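Local coordinates for transcription regulator PadR N-terminal domain-containing protein (Streptococcus mutans, PDB 3L7W) that probably binds DNA through a winged helix-turn-helix domain as a PadR-family transcriptional regulator, at residues Y44-T58 with K69-L81. Sequence-based numbering, arbitrary orientation.
Sequences YPILKKLEKAGYLST and KYYHLTDSGEKHL
The phenol ring of Tyr55 overlaps the imidazole of His80 in an offset stack, centroids 3.9 Å apart and planes 12° from parallel. His80 CG stands anti to its own backbone N (chi1 -169°), which swings the imidazole flat over the phenol. His80 CB also lies over this face, a CH-pi contact. Ala53 O lies over the centre of the opposite face. Where the backbones converge, Gly77 comes close enough for its CA-H to meet Tyr55 O, with no side chain in the way. Thr74 N also donates to Tyr55 O (2.9 Å), arriving from above the carbonyl plane. The Thr74 hydroxyl works twice: OG1 donates to a lone pair of Gly54 O at 2.6 Å and, as the N-cap of helix 75-100, accepts from Gly77 N. Gly54, at positive phi, closes helix 40-52 in a Schellman motif, so one threonine ties the end of that helix to the start of the next. Between them runs the antiparallel hairpin 56-63/66-73, the wing of the winged helix-turn-helix fold expected of a PadR regulator; helix 40-52, just before it, is consistent with the recognition helix. Ser57 and His72 form a hydrogen-bonded pair, Ser57 N to His72 O at 2.8 Å and His72 N to Ser57 O at 2.7 Å, while His72 ND1 bonds Asp22. Tyr71, with Leu56 and Thr58, is on the sheet face turned to helix 40-52, from which Leu47 CD2 sits almost centrally over the buried Tyr71 ring, 3.9 Å from its centroid; Thr58 CG2 lies alongside, 3.4 Å from Tyr71 CD2. At the edge of that ring one water joins Tyr71 OH, Glu51 OE1 and Lys69 NZ, bridging two opposite charges too far apart for a direct salt bridge.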
loop_
_atom_site.group_PDB
_atom_site.type_symbol
_atom_site.label_atom_id
_atom_site.label_comp_id
_atom_site.label_asym_id
_atom_site.label_seq_id
_atom_site.Cartn_x
_atom_site.Cartn_y
_atom_site.Cartn_z
ATOM N N TYR A 44 -11.433 7.085 13.583
ATOM C CA TYR A 44 -12.298 6.583 14.640
ATOM C C TYR A 44 -13.426 5.683 14.151
ATOM O O TYR A 44 -13.722 4.670 14.777
ATOM C CB TYR A 44 -12.757 7.721 15.542
ATOM C CG TYR A 44 -11.629 8.118 16.464
ATOM C CD1 TYR A 44 -11.514 7.540 17.723
ATOM C CD2 TYR A 44 -10.631 9.011 16.052
ATOM C CE1 TYR A 44 -10.470 7.865 18.571
ATOM C CE2 TYR A 44 -9.579 9.350 16.903
ATOM C CZ TYR A 44 -9.511 8.766 18.170
ATOM O OH TYR A 44 -8.494 9.060 19.052
ATOM N N PRO A 45 -14.035 6.027 13.016
ATOM C CA PRO A 45 -14.988 5.091 12.426
ATOM C C PRO A 45 -14.330 3.749 12.125
ATOM O O PRO A 45 -14.954 2.698 12.267
ATOM C CB PRO A 45 -15.396 5.798 11.138
ATOM C CG PRO A 45 -15.348 7.233 11.518
ATOM C CD PRO A 45 -14.110 7.351 12.379
ATOM N N ILE A 46 -13.065 3.779 11.732
ATOM C CA ILE A 46 -12.372 2.533 11.467
ATOM C C ILE A 46 -12.206 1.738 12.755
ATOM O O ILE A 46 -12.540 0.548 12.807
ATOM C CB ILE A 46 -11.036 2.766 10.779
ATOM C CG1 ILE A 46 -11.289 3.358 9.392
ATOM C CG2 ILE A 46 -10.280 1.470 10.686
ATOM C CD1 ILE A 46 -10.022 3.603 8.582
ATOM N N LEU A 47 -11.719 2.402 13.801
ATOM C CA LEU A 47 -11.702 1.795 15.134
ATOM C C LEU A 47 -13.065 1.214 15.477
ATOM O O LEU A 47 -13.165 0.081 15.944
ATOM C CB LEU A 47 -11.290 2.820 16.189
ATOM C CG LEU A 47 -9.807 3.158 16.096
ATOM C CD1 LEU A 47 -9.497 4.459 16.815
ATOM C CD2 LEU A 47 -9.011 1.999 16.658
ATOM N N LYS A 48 -14.119 1.982 15.226
ATOM C CA LYS A 48 -15.470 1.526 15.565
ATOM C C LYS A 48 -15.817 0.277 14.762
ATOM O O LYS A 48 -16.287 -0.724 15.305
ATOM C CB LYS A 48 -16.502 2.636 15.324
ATOM C CG LYS A 48 -17.927 2.282 15.743
ATOM C CD LYS A 48 -18.757 3.548 15.967
ATOM C CE LYS A 48 -20.260 3.273 15.965
ATOM N NZ LYS A 48 -20.813 3.178 14.575
ATOM N N LYS A 49 -15.557 0.338 13.465
ATOM C CA LYS A 49 -15.767 -0.796 12.580
ATOM C C LYS A 49 -15.089 -2.053 13.136
ATOM O O LYS A 49 -15.688 -3.129 13.176
ATOM C CB LYS A 49 -15.206 -0.444 11.204
ATOM C CG LYS A 49 -15.179 -1.555 10.181
ATOM C CD LYS A 49 -14.609 -1.000 8.881
ATOM C CE LYS A 49 -14.715 -2.001 7.751
ATOM N NZ LYS A 49 -13.825 -3.165 7.986
ATOM N N LEU A 50 -13.840 -1.906 13.572
ATOM C CA LEU A 50 -13.049 -3.050 14.025
ATOM C C LEU A 50 -13.641 -3.566 15.302
ATOM O O LEU A 50 -13.599 -4.757 15.584
ATOM C CB LEU A 50 -11.589 -2.656 14.267
ATOM C CG LEU A 50 -10.809 -2.413 12.965
ATOM C CD1 LEU A 50 -9.400 -1.958 13.253
ATOM C CD2 LEU A 50 -10.798 -3.686 12.120
ATOM N N GLU A 51 -14.170 -2.655 16.100
ATOM C CA GLU A 51 -14.806 -3.082 17.322
ATOM C C GLU A 51 -16.067 -3.857 16.963
ATOM O O GLU A 51 -16.259 -4.979 17.413
ATOM C CB GLU A 51 -15.134 -1.901 18.221
ATOM C CG GLU A 51 -15.935 -2.331 19.434
ATOM C CD GLU A 51 -16.298 -1.181 20.340
ATOM O OE1 GLU A 51 -16.071 -0.006 19.943
ATOM O OE2 GLU A 51 -16.811 -1.465 21.448
ATOM N N LYS A 52 -16.912 -3.264 16.129
ATOM C CA LYS A 52 -18.174 -3.892 15.765
ATOM C C LYS A 52 -17.929 -5.292 15.235
ATOM O O LYS A 52 -18.669 -6.233 15.546
ATOM C CB LYS A 52 -18.905 -3.064 14.705
ATOM C CG LYS A 52 -20.289 -3.607 14.367
ATOM C CD LYS A 52 -20.724 -3.209 12.973
ATOM C CE LYS A 52 -22.240 -3.141 12.856
ATOM N NZ LYS A 52 -22.789 -1.892 13.468
ATOM N N ALA A 53 -16.874 -5.417 14.436
ATOM C CA ALA A 53 -16.536 -6.667 13.777
ATOM C C ALA A 53 -15.957 -7.642 14.774
ATOM O O ALA A 53 -15.719 -8.803 14.447
ATOM C CB ALA A 53 -15.538 -6.414 12.634
ATOM N N GLY A 54 -15.696 -7.158 15.982
ATOM C CA GLY A 54 -15.277 -8.023 17.069
ATOM C C GLY A 54 -13.785 -8.156 17.246
ATOM O O GLY A 54 -13.318 -8.870 18.139
ATOM N N TYR A 55 -13.016 -7.456 16.419
ATOM C CA TYR A 55 -11.559 -7.592 16.481
ATOM C C TYR A 55 -10.982 -6.788 17.628
ATOM O O TYR A 55 -9.923 -7.110 18.160
ATOM C CB TYR A 55 -10.934 -7.152 15.159
ATOM C CG TYR A 55 -11.470 -7.925 13.982
ATOM C CD1 TYR A 55 -11.555 -9.314 14.019
ATOM C CD2 TYR A 55 -11.893 -7.271 12.836
ATOM C CE1 TYR A 55 -12.043 -10.029 12.934
ATOM C CE2 TYR A 55 -12.384 -7.977 11.749
ATOM C CZ TYR A 55 -12.452 -9.352 11.803
ATOM O OH TYR A 55 -12.934 -10.040 10.716
ATOM N N LEU A 56 -11.680 -5.720 17.995
ATOM C CA LEU A 56 -11.280 -4.928 19.145
ATOM C C LEU A 56 -12.408 -4.899 20.188
ATOM O O LEU A 56 -13.579 -4.744 19.858
ATOM C CB LEU A 56 -10.946 -3.501 18.720
ATOM C CG LEU A 56 -9.734 -3.326 17.799
ATOM C CD1 LEU A 56 -9.681 -1.897 17.288
ATOM C CD2 LEU A 56 -8.450 -3.680 18.525
ATOM N N SER A 57 -12.054 -5.052 21.452
ATOM C CA SER A 57 -13.013 -4.784 22.497
ATOM C C SER A 57 -12.487 -3.515 23.112
ATOM O O SER A 57 -11.319 -3.175 22.917
ATOM C CB SER A 57 -13.068 -5.920 23.520
ATOM O OG SER A 57 -11.839 -6.021 24.202
ATOM N N THR A 58 -13.341 -2.808 23.839
ATOM C CA THR A 58 -12.956 -1.545 24.441
ATOM C C THR A 58 -13.353 -1.481 25.907
ATOM O O THR A 58 -14.316 -2.111 26.344
ATOM C CB THR A 58 -13.691 -0.393 23.774
ATOM O OG1 THR A 58 -15.096 -0.632 23.901
ATOM C CG2 THR A 58 -13.307 -0.267 22.290
ATOM N N LYS A 69 -10.825 5.826 26.373
ATOM C CA LYS A 69 -11.341 4.604 25.789
ATOM C C LYS A 69 -10.169 3.794 25.257
ATOM O O LYS A 69 -9.471 4.212 24.322
ATOM C CB LYS A 69 -12.328 4.930 24.680
ATOM C CG LYS A 69 -12.931 3.741 23.958
ATOM C CD LYS A 69 -13.781 4.285 22.812
ATOM C CE LYS A 69 -14.655 3.242 22.176
ATOM N NZ LYS A 69 -15.746 3.886 21.390
ATOM N N TYR A 70 -9.932 2.648 25.881
ATOM C CA TYR A 70 -8.882 1.751 25.425
ATOM C C TYR A 70 -9.436 0.709 24.491
ATOM O O TYR A 70 -10.576 0.240 24.645
ATOM C CB TYR A 70 -8.193 1.061 26.600
ATOM C CG TYR A 70 -7.183 1.944 27.265
ATOM C CD1 TYR A 70 -7.590 2.937 28.132
ATOM C CD2 TYR A 70 -5.824 1.801 27.010
ATOM C CE1 TYR A 70 -6.682 3.761 28.748
ATOM C CE2 TYR A 70 -4.895 2.629 27.628
ATOM C CZ TYR A 70 -5.337 3.608 28.492
ATOM O OH TYR A 70 -4.453 4.455 29.120
ATOM N N TYR A 71 -8.614 0.360 23.512
ATOM C CA TYR A 71 -8.927 -0.715 22.598
ATOM C C TYR A 71 -8.046 -1.885 22.946
ATOM O O TYR A 71 -6.898 -1.723 23.354
ATOM C CB TYR A 71 -8.664 -0.280 21.157
ATOM C CG TYR A 71 -9.571 0.827 20.724
ATOM C CD1 TYR A 71 -9.197 2.162 20.878
ATOM C CD2 TYR A 71 -10.802 0.550 20.157
ATOM C CE1 TYR A 71 -10.024 3.186 20.479
ATOM C CE2 TYR A 71 -11.649 1.574 19.761
ATOM C CZ TYR A 71 -11.259 2.889 19.929
ATOM O OH TYR A 71 -12.107 3.907 19.529
ATOM N N HIS A 72 -8.597 -3.072 22.773
ATOM C CA HIS A 72 -7.921 -4.282 23.133
ATOM C C HIS A 72 -8.161 -5.270 22.013
ATOM O O HIS A 72 -9.291 -5.434 21.555
ATOM C CB HIS A 72 -8.510 -4.831 24.428
ATOM C CG HIS A 72 -8.051 -6.213 24.736
ATOM N ND1 HIS A 72 -6.799 -6.476 25.254
ATOM C CD2 HIS A 72 -8.649 -7.414 24.561
ATOM C CE1 HIS A 72 -6.658 -7.780 25.408
ATOM N NE2 HIS A 72 -7.767 -8.373 24.996
ATOM N N LEU A 73 -7.095 -5.922 21.571
ATOM C CA LEU A 73 -7.191 -6.912 20.518
ATOM C C LEU A 73 -7.819 -8.200 21.049
ATOM O O LEU A 73 -7.248 -8.871 21.901
ATOM C CB LEU A 73 -5.795 -7.204 19.971
ATOM C CG LEU A 73 -5.756 -7.971 18.654
ATOM C CD1 LEU A 73 -6.552 -7.224 17.581
ATOM C CD2 LEU A 73 -4.299 -8.185 18.216
ATOM N N THR A 74 -8.996 -8.546 20.545
ATOM C CA THR A 74 -9.630 -9.794 20.944
ATOM C C THR A 74 -8.898 -10.959 20.285
ATOM O O THR A 74 -8.094 -10.760 19.364
ATOM C CB THR A 74 -11.092 -9.842 20.509
ATOM O OG1 THR A 74 -11.168 -9.882 19.073
ATOM C CG2 THR A 74 -11.846 -8.621 21.030
ATOM N N ASP A 75 -9.171 -12.170 20.761
ATOM C CA ASP A 75 -8.660 -13.372 20.118
ATOM C C ASP A 75 -9.090 -13.348 18.656
ATOM O O ASP A 75 -8.328 -13.701 17.758
ATOM C CB ASP A 75 -9.217 -14.627 20.805
ATOM C CG ASP A 75 -8.771 -14.751 22.254
ATOM O OD1 ASP A 75 -7.662 -14.287 22.601
ATOM O OD2 ASP A 75 -9.537 -15.326 23.052
ATOM N N SER A 76 -10.326 -12.933 18.423
ATOM C CA SER A 76 -10.837 -12.797 17.072
ATOM C C SER A 76 -9.947 -11.826 16.300
ATOM O O SER A 76 -9.694 -11.990 15.097
ATOM C CB SER A 76 -12.242 -12.223 17.119
ATOM O OG SER A 76 -12.868 -12.355 15.863
ATOM N N GLY A 77 -9.508 -10.794 17.013
ATOM C CA GLY A 77 -8.701 -9.751 16.431
ATOM C C GLY A 77 -7.347 -10.339 16.133
ATOM O O GLY A 77 -6.799 -10.104 15.061
ATOM N N GLU A 78 -6.821 -11.113 17.082
ATOM C CA GLU A 78 -5.508 -11.719 16.930
ATOM C C GLU A 78 -5.482 -12.604 15.702
ATOM O O GLU A 78 -4.593 -12.479 14.868
ATOM C CB GLU A 78 -5.091 -12.500 18.176
ATOM C CG GLU A 78 -4.397 -11.652 19.235
ATOM C CD GLU A 78 -4.127 -12.414 20.531
ATOM O OE1 GLU A 78 -4.142 -13.666 20.512
ATOM O OE2 GLU A 78 -3.900 -11.757 21.572
ATOM N N LYS A 79 -6.469 -13.482 15.576
ATOM C CA LYS A 79 -6.556 -14.334 14.401
ATOM C C LYS A 79 -6.586 -13.485 13.129
ATOM O O LYS A 79 -5.900 -13.779 12.144
ATOM C CB LYS A 79 -7.794 -15.219 14.471
ATOM C CG LYS A 79 -7.882 -16.231 13.348
ATOM C CD LYS A 79 -8.812 -17.374 13.713
ATOM C CE LYS A 79 -8.714 -18.496 12.693
ATOM N NZ LYS A 79 -9.573 -19.648 13.076
ATOM N N HIS A 80 -7.380 -12.423 13.161
ATOM C CA HIS A 80 -7.544 -11.560 12.009
ATOM C C HIS A 80 -6.251 -10.824 11.673
ATOM O O HIS A 80 -5.911 -10.648 10.495
ATOM C CB HIS A 80 -8.649 -10.554 12.264
ATOM C CG HIS A 80 -9.052 -9.797 11.043
ATOM N ND1 HIS A 80 -9.303 -10.417 9.840
ATOM C CD2 HIS A 80 -9.263 -8.476 10.840
ATOM C CE1 HIS A 80 -9.645 -9.508 8.945
ATOM N NE2 HIS A 80 -9.628 -8.322 9.526
ATOM N N LEU A 81 -5.540 -10.391 12.710
ATOM C CA LEU A 81 -4.289 -9.677 12.526
ATOM C C LEU A 81 -3.269 -10.547 11.782
ATOM O O LEU A 81 -2.493 -10.042 10.966
ATOM C CB LEU A 81 -3.726 -9.213 13.867
ATOM C CG LEU A 81 -2.307 -8.638 13.826
ATOM C CD1 LEU A 81 -2.259 -7.414 12.911
ATOM C CD2 LEU A 81 -1.827 -8.287 15.228
HETATM O O HOH W 1 -14.692 2.737 18.922
HETATM O O HOH W 2 -14.755 -10.952 15.373
#